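Pseudouridine synthase (Pyrococcus abyssi, PDB 2AUS) probably isomerises particular uridines of RNA to pseudouridine, as the TruB-family synthase Cbf5 does in archaeal box H/ACA guide ribonucleoproteins. Local coordinates at residues W65-R68 with K74-H77; H117-E122 with D164-L169; A127-F132 with I158-I163. All blocks are in the same frame, centred on the assembly; numbering follows the deposited sequence.

Contact 1 (W65-R68 with K74-H77); sequences WIKR and KAGH
K67 and A75 touch through carbon alone: K67 CG lies 3.6 Å from A75 CB, and one methylene further along, K67 CD passes 3.9 Å from the carbonyl carbon C of K74. The aliphatic half of the lysine thus lies against the start of strand 75-77, and the methyl of alanine is small enough to let the helix come this near. The polar end of the lysine needs another route. K67 bends at its third torsion (chi3 -64°), which turns NZ aside from the line of the chain and lets a water bridge the gap. That water accepts from K67 NZ at 3.1 Å and from A75 N at 3.2 Å, so its oxygen receives two N-H groups, one charged and one from the backbone.

Further out, strand pairing holds the second segment in place. G76 pairs with A92 of strand 88-93, while K74 N is hydrogen-bonded to the carboxylate of E94. From helix 59-69, I66 reaches V91 and L93 of that same neighbouring strand and also L217 and L220 of helix 217-228, as suits a branched apolar residue, and V63 joins K67 in packing on A75.

K74 starts away from the helix, yet its NZ is 6.0 Å from K67 NZ. Two like charges at this spacing would probably disfavour each other mildly. Chemically the contact is therefore a modest surface one, methylenes packing on A75 at the start of the strand while the ammonium stays hydrated and reaches the strand backbone through a water.

Contact 2 (H117-E122 with D164-L169); sequences HGDVPE and DGRDVL
D119 and R166 form a salt bridge between a loop and a hairpin turn. R166 NE donates to D119 OD1 over 2.8 Å, nearly straight at 168°. The acceptor lies almost in the guanidinium plane, at its edge, but the N-H comes to the carboxylate from above, 54° out of the carboxylate plane. The two flat groups are strongly inclined, so this is a single-bond grip and not the coplanar two-bond pairing; D119 OD2 stays 3.5 Å from R166 NH2.

R166 leaves its backbone with CG beside the backbone N (chi1 -61°) and then runs fully extended, which carries the guanidinium past the turn and across the loop. There G118 CA sits over the middle of one face, 3.6 Å from R166 CZ. Glycine suits the spot because its bare CA lets the loop backbone lie close to the flat group. H117 O is 3.1 Å from R166 NH1, but the angle is poor for a hydrogen bond.

Beside this ion pair a water joins the backbones, accepting from V120 N at 2.8 Å and donating to G165 O at 2.7 Å. G165 occupies the second place of a type II' turn from D164 to D167, where its positive phi is easiest without a side chain.

The turn links strands 152-164 and 167-174, and R166 and V168 continue by backbone bonds to L116 and M114 of strand 108-116. H117 follows that strand and bonds to G194; V120 packs on I125, and P121 occupies the N-cap position, just before helix 122-131. The contact thus fastens the loop leading into this helix to the hairpin end of the antiparallel sheet.

Contact 3 (A127-F132 with I158-I163); sequences AVMKEF and IEILEI
M129 of helix 122-131 lies across I158 and I160, two residues whose side chains leave strand 152-164 on the same side, toward the helix. Starting at CB, the methionine already reaches both: M129 CB is 4.1 Å from I160 CD1, with I158 CG2 only slightly farther. The chain then runs straight through CG, and SD comes to 3.8 Å from I160 CD1. At chi3 (72°) it bends, swinging the terminal methyl back over the strand, where M129 CE rests 3.6 Å from I158 CG2 and 4.1 Å from I160 CG1. M129 crosses I158 at about a right angle. An unbranched thioether suits this place, since its flexible chain can follow the surface of two beta-branched neighbours.

I158 also reaches M129 and F132 with its other branch. Its CD1 sits 3.5 Å from M129 O and 3.7 Å from F132 CB, while the phenyl ring itself leads off to H186 and A190 of helix 180-191. V168 and F170 of the adjacent strand pack on M129 as well, so M129 is buried between helix 122-131 and the sheet. Beyond I160 the strand carries a classic beta bulge, L161 and E162 both facing L169.

Across helix and strand the attraction is therefore dispersion and exclusion of water, non-directional forces that depend on how well the apolar shapes fit.

Contact 1 comes first along the chain and is complete before the other two begin. Its centre is 40 Å from that of contact 2 and 37 Å from that of contact 3, and it belongs to the mixed sheet containing strands 75-77 and 88-93. Contacts 2 and 3 have centres 12 Å apart and share the six-stranded antiparallel sheet, contact 3 lying between the two segments of contact 2 in sequence. Paired strands 152-164 and 167-174 join them directly, and helix 122-131 runs from one to the other. All three lie in the TruB-family part of the chain: contacts 1 and 3 pack helices on two different sheets, and contact 2 fastens the loop before helix 122-131 to the hairpin.

Contact 1 (W65-R68 with K74-H77)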
# COMPACT_ATOMS: atom_id res chain seq x y z
N TRP A 65 4.45 -12.01 -5.25
CA TRP A 65 5.29 -10.96 -5.84
C TRP A 65 6.62 -11.54 -6.30
O TRP A 65 7.14 -11.19 -7.36
CB TRP A 65 5.57 -9.84 -4.83
CG TRP A 65 4.40 -8.94 -4.56
CD1 TRP A 65 3.31 -8.75 -5.36
CD2 TRP A 65 4.25 -8.06 -3.44
NE1 TRP A 65 2.49 -7.79 -4.81
CE2 TRP A 65 3.04 -7.35 -3.63
CE3 TRP A 65 5.01 -7.79 -2.29
CZ2 TRP A 65 2.58 -6.39 -2.72
CZ3 TRP A 65 4.56 -6.83 -1.39
CH2 TRP A 65 3.35 -6.15 -1.61
N ILE A 66 7.19 -12.41 -5.48
CA ILE A 66 8.47 -13.02 -5.80
C ILE A 66 8.36 -13.85 -7.09
O ILE A 66 9.26 -13.82 -7.93
CB ILE A 66 8.98 -13.87 -4.61
CG1 ILE A 66 9.54 -12.93 -3.53
CG2 ILE A 66 10.01 -14.87 -5.06
CD1 ILE A 66 9.89 -13.61 -2.24
N LYS A 67 7.25 -14.57 -7.24
CA LYS A 67 7.06 -15.39 -8.44
C LYS A 67 6.97 -14.50 -9.68
O LYS A 67 7.48 -14.85 -10.74
CB LYS A 67 5.79 -16.24 -8.32
CG LYS A 67 5.81 -17.20 -7.14
CD LYS A 67 4.86 -18.38 -7.33
CE LYS A 67 3.41 -17.94 -7.39
NZ LYS A 67 2.49 -19.10 -7.63
N ARG A 68 6.34 -13.34 -9.53
CA ARG A 68 6.20 -12.41 -10.64
C ARG A 68 7.54 -11.78 -10.99
O ARG A 68 7.91 -11.73 -12.15
CB ARG A 68 5.18 -11.31 -10.31
CG ARG A 68 3.81 -11.85 -9.97
CD ARG A 68 2.73 -10.78 -10.06
NE ARG A 68 1.43 -11.35 -9.69
CZ ARG A 68 0.96 -11.42 -8.45
NH1 ARG A 68 1.68 -10.94 -7.44
NH2 ARG A 68 -0.22 -11.98 -8.21
N LYS A 74 6.54 -21.73 -9.49
CA LYS A 74 6.28 -22.13 -8.10
C LYS A 74 7.24 -21.49 -7.11
O LYS A 74 8.38 -21.16 -7.44
CB LYS A 74 6.40 -23.65 -7.96
CG LYS A 74 5.47 -24.46 -8.85
CD LYS A 74 4.02 -24.25 -8.46
CE LYS A 74 3.07 -25.02 -9.38
NZ LYS A 74 1.64 -24.85 -8.97
N ALA A 75 6.77 -21.35 -5.88
CA ALA A 75 7.55 -20.79 -4.78
C ALA A 75 6.70 -20.99 -3.54
O ALA A 75 5.49 -21.11 -3.63
CB ALA A 75 7.81 -19.31 -5.01
N GLY A 76 7.35 -21.02 -2.37
CA GLY A 76 6.62 -21.21 -1.13
C GLY A 76 7.43 -20.68 0.05
O GLY A 76 8.66 -20.73 0.04
N HIS A 77 6.74 -20.18 1.06
CA HIS A 77 7.44 -19.65 2.22
C HIS A 77 7.46 -20.62 3.39
O HIS A 77 6.64 -21.53 3.49
CB HIS A 77 6.81 -18.33 2.67
CG HIS A 77 5.42 -18.48 3.22
ND1 HIS A 77 4.31 -18.58 2.42
CD2 HIS A 77 4.98 -18.56 4.50
CE1 HIS A 77 3.23 -18.71 3.17
NE2 HIS A 77 3.61 -18.70 4.44
O HOH W 1 3.57 -21.68 -6.23

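Contact 2 (H117-E122 with D164-L169)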
# COMPACT_ATOMS: atom_id res chain seq x y z
N HIS A 117 0.07 -1.47 29.45
CA HIS A 117 -1.12 -0.65 29.63
C HIS A 117 -1.16 0.07 30.98
O HIS A 117 -2.13 0.75 31.30
CB HIS A 117 -2.37 -1.52 29.46
CG HIS A 117 -2.54 -2.06 28.07
ND1 HIS A 117 -2.70 -1.24 26.97
CD2 HIS A 117 -2.55 -3.32 27.60
CE1 HIS A 117 -2.81 -1.98 25.88
NE2 HIS A 117 -2.72 -3.25 26.23
N GLY A 118 -0.08 -0.07 31.74
CA GLY A 118 0.02 0.58 33.03
C GLY A 118 1.47 0.72 33.42
O GLY A 118 2.31 -0.07 32.98
N ASP A 119 1.78 1.71 34.25
CA ASP A 119 3.16 1.93 34.68
C ASP A 119 3.69 0.80 35.56
O ASP A 119 3.02 0.37 36.50
CB ASP A 119 3.27 3.26 35.41
CG ASP A 119 2.70 4.42 34.61
OD1 ASP A 119 3.03 4.52 33.41
OD2 ASP A 119 1.92 5.21 35.18
N VAL A 120 4.89 0.34 35.24
CA VAL A 120 5.55 -0.73 35.97
C VAL A 120 7.01 -0.34 36.14
O VAL A 120 7.65 0.12 35.19
CB VAL A 120 5.48 -2.07 35.20
CG1 VAL A 120 6.14 -3.18 36.01
CG2 VAL A 120 4.03 -2.43 34.89
N PRO A 121 7.56 -0.50 37.35
CA PRO A 121 8.96 -0.16 37.60
C PRO A 121 9.89 -0.97 36.70
O PRO A 121 9.65 -2.16 36.46
CB PRO A 121 9.14 -0.51 39.08
CG PRO A 121 7.78 -0.22 39.64
CD PRO A 121 6.87 -0.85 38.61
N GLU A 122 10.94 -0.33 36.20
CA GLU A 122 11.88 -0.98 35.31
C GLU A 122 12.47 -2.26 35.90
O GLU A 122 12.69 -3.24 35.19
CB GLU A 122 13.01 -0.02 34.93
CG GLU A 122 13.97 -0.58 33.90
CD GLU A 122 15.02 0.42 33.46
OE1 GLU A 122 14.65 1.49 32.93
OE2 GLU A 122 16.23 0.12 33.63
N ASP A 164 11.52 2.15 27.96
CA ASP A 164 11.20 3.56 28.09
C ASP A 164 9.76 3.67 28.59
O ASP A 164 8.81 3.65 27.80
CB ASP A 164 11.35 4.30 26.76
CG ASP A 164 11.31 5.83 26.92
OD1 ASP A 164 10.70 6.31 27.90
OD2 ASP A 164 11.89 6.54 26.07
N GLY A 165 9.60 3.76 29.90
CA GLY A 165 8.28 3.87 30.48
C GLY A 165 7.44 2.62 30.24
O GLY A 165 7.70 1.56 30.81
N ARG A 166 6.43 2.75 29.39
CA ARG A 166 5.55 1.63 29.10
C ARG A 166 5.99 0.83 27.88
O ARG A 166 5.38 -0.19 27.56
CB ARG A 166 4.13 2.14 28.88
CG ARG A 166 3.56 2.83 30.10
CD ARG A 166 2.07 2.96 30.00
NE ARG A 166 1.52 3.54 31.21
CZ ARG A 166 0.22 3.74 31.41
NH1 ARG A 166 -0.65 3.40 30.47
NH2 ARG A 166 -0.20 4.29 32.55
N ASP A 167 7.04 1.29 27.21
CA ASP A 167 7.52 0.61 26.02
C ASP A 167 8.74 -0.25 26.31
O ASP A 167 9.73 0.21 26.88
CB ASP A 167 7.84 1.63 24.93
CG ASP A 167 6.60 2.33 24.40
OD1 ASP A 167 5.71 1.64 23.86
OD2 ASP A 167 6.52 3.57 24.54
N VAL A 168 8.64 -1.52 25.93
CA VAL A 168 9.71 -2.47 26.15
C VAL A 168 10.12 -3.10 24.84
O VAL A 168 9.32 -3.77 24.19
CB VAL A 168 9.28 -3.58 27.14
CG1 VAL A 168 10.44 -4.53 27.42
CG2 VAL A 168 8.79 -2.95 28.44
N LEU A 169 11.36 -2.86 24.44
CA LEU A 169 11.91 -3.41 23.21
C LEU A 169 12.77 -4.60 23.62
O LEU A 169 13.75 -4.45 24.35
CB LEU A 169 12.76 -2.36 22.49
CG LEU A 169 13.51 -2.80 21.23
CD1 LEU A 169 12.52 -3.12 20.12
CD2 LEU A 169 14.47 -1.70 20.79
O HOH W 2 6.13 1.53 33.05

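Contact 3 (A127-F132 with I158-I163)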
# COMPACT_ATOMS: atom_id res chain seq x y z
N ALA A 127 12.68 -8.38 35.92
CA ALA A 127 12.60 -9.60 36.71
C ALA A 127 11.54 -10.55 36.16
O ALA A 127 11.77 -11.75 36.04
CB ALA A 127 12.29 -9.27 38.17
N VAL A 128 10.38 -10.00 35.81
CA VAL A 128 9.28 -10.80 35.28
C VAL A 128 9.58 -11.38 33.91
O VAL A 128 9.20 -12.51 33.61
CB VAL A 128 7.99 -9.97 35.19
CG1 VAL A 128 6.90 -10.77 34.50
CG2 VAL A 128 7.54 -9.58 36.59
N MET A 129 10.25 -10.60 33.06
CA MET A 129 10.57 -11.08 31.73
C MET A 129 11.75 -12.03 31.78
O MET A 129 12.14 -12.62 30.77
CB MET A 129 10.88 -9.90 30.80
CG MET A 129 9.63 -9.13 30.40
SD MET A 129 9.99 -7.79 29.28
CE MET A 129 10.37 -8.70 27.77
N LYS A 130 12.33 -12.18 32.97
CA LYS A 130 13.45 -13.08 33.15
C LYS A 130 12.88 -14.45 33.50
O LYS A 130 13.46 -15.48 33.18
CB LYS A 130 14.35 -12.58 34.28
CG LYS A 130 15.67 -13.33 34.42
CD LYS A 130 16.53 -13.15 33.17
CE LYS A 130 17.85 -13.90 33.29
NZ LYS A 130 18.68 -13.76 32.05
N GLU A 131 11.71 -14.45 34.13
CA GLU A 131 11.05 -15.68 34.53
C GLU A 131 10.27 -16.34 33.39
O GLU A 131 9.85 -17.49 33.51
CB GLU A 131 10.09 -15.41 35.69
CG GLU A 131 8.79 -14.74 35.28
CD GLU A 131 7.87 -14.43 36.44
OE1 GLU A 131 8.29 -13.68 37.36
OE2 GLU A 131 6.73 -14.93 36.44
N PHE A 132 10.07 -15.62 32.29
CA PHE A 132 9.35 -16.19 31.16
C PHE A 132 10.24 -17.01 30.25
O PHE A 132 9.77 -17.63 29.30
CB PHE A 132 8.63 -15.11 30.35
CG PHE A 132 7.23 -14.85 30.81
CD1 PHE A 132 6.99 -14.00 31.89
CD2 PHE A 132 6.16 -15.50 30.22
CE1 PHE A 132 5.70 -13.80 32.36
CE2 PHE A 132 4.87 -15.32 30.69
CZ PHE A 132 4.63 -14.47 31.76
N ILE A 158 15.14 -14.20 26.52
CA ILE A 158 14.44 -12.93 26.40
C ILE A 158 15.46 -11.89 26.81
O ILE A 158 15.82 -11.79 27.98
CB ILE A 158 13.23 -12.84 27.34
CG1 ILE A 158 12.13 -13.78 26.87
CG2 ILE A 158 12.72 -11.40 27.38
CD1 ILE A 158 10.88 -13.74 27.73
N GLU A 159 15.95 -11.13 25.83
CA GLU A 159 16.93 -10.10 26.07
C GLU A 159 16.29 -8.72 25.90
O GLU A 159 15.93 -8.32 24.79
CB GLU A 159 18.09 -10.27 25.09
CG GLU A 159 18.95 -9.03 24.91
CD GLU A 159 19.89 -9.15 23.73
OE1 GLU A 159 19.42 -9.48 22.62
OE2 GLU A 159 21.11 -8.91 23.90
N ILE A 160 16.15 -8.00 27.00
CA ILE A 160 15.56 -6.66 26.96
C ILE A 160 16.59 -5.69 26.39
O ILE A 160 17.67 -5.51 26.95
CB ILE A 160 15.13 -6.20 28.36
CG1 ILE A 160 14.00 -7.09 28.86
CG2 ILE A 160 14.69 -4.74 28.31
CD1 ILE A 160 13.52 -6.76 30.25
N LEU A 161 16.25 -5.08 25.27
CA LEU A 161 17.13 -4.12 24.62
C LEU A 161 16.97 -2.76 25.28
O LEU A 161 17.93 -2.19 25.79
CB LEU A 161 16.82 -4.03 23.13
CG LEU A 161 17.03 -5.32 22.31
CD1 LEU A 161 16.65 -5.07 20.86
CD2 LEU A 161 18.48 -5.77 22.40
N GLU A 162 15.75 -2.25 25.28
CA GLU A 162 15.49 -0.95 25.88
C GLU A 162 14.14 -0.88 26.58
O GLU A 162 13.18 -1.55 26.20
CB GLU A 162 15.54 0.16 24.82
CG GLU A 162 16.84 0.23 24.04
CD GLU A 162 16.87 1.41 23.09
OE1 GLU A 162 15.78 1.90 22.72
OE2 GLU A 162 17.98 1.83 22.69
N ILE A 163 14.08 -0.05 27.62
CA ILE A 163 12.85 0.15 28.36
C ILE A 163 12.62 1.65 28.52
O ILE A 163 13.44 2.34 29.12
CB ILE A 163 12.92 -0.45 29.78
CG1 ILE A 163 13.05 -1.97 29.71
CG2 ILE A 163 11.67 -0.05 30.56
CD1 ILE A 163 13.17 -2.64 31.06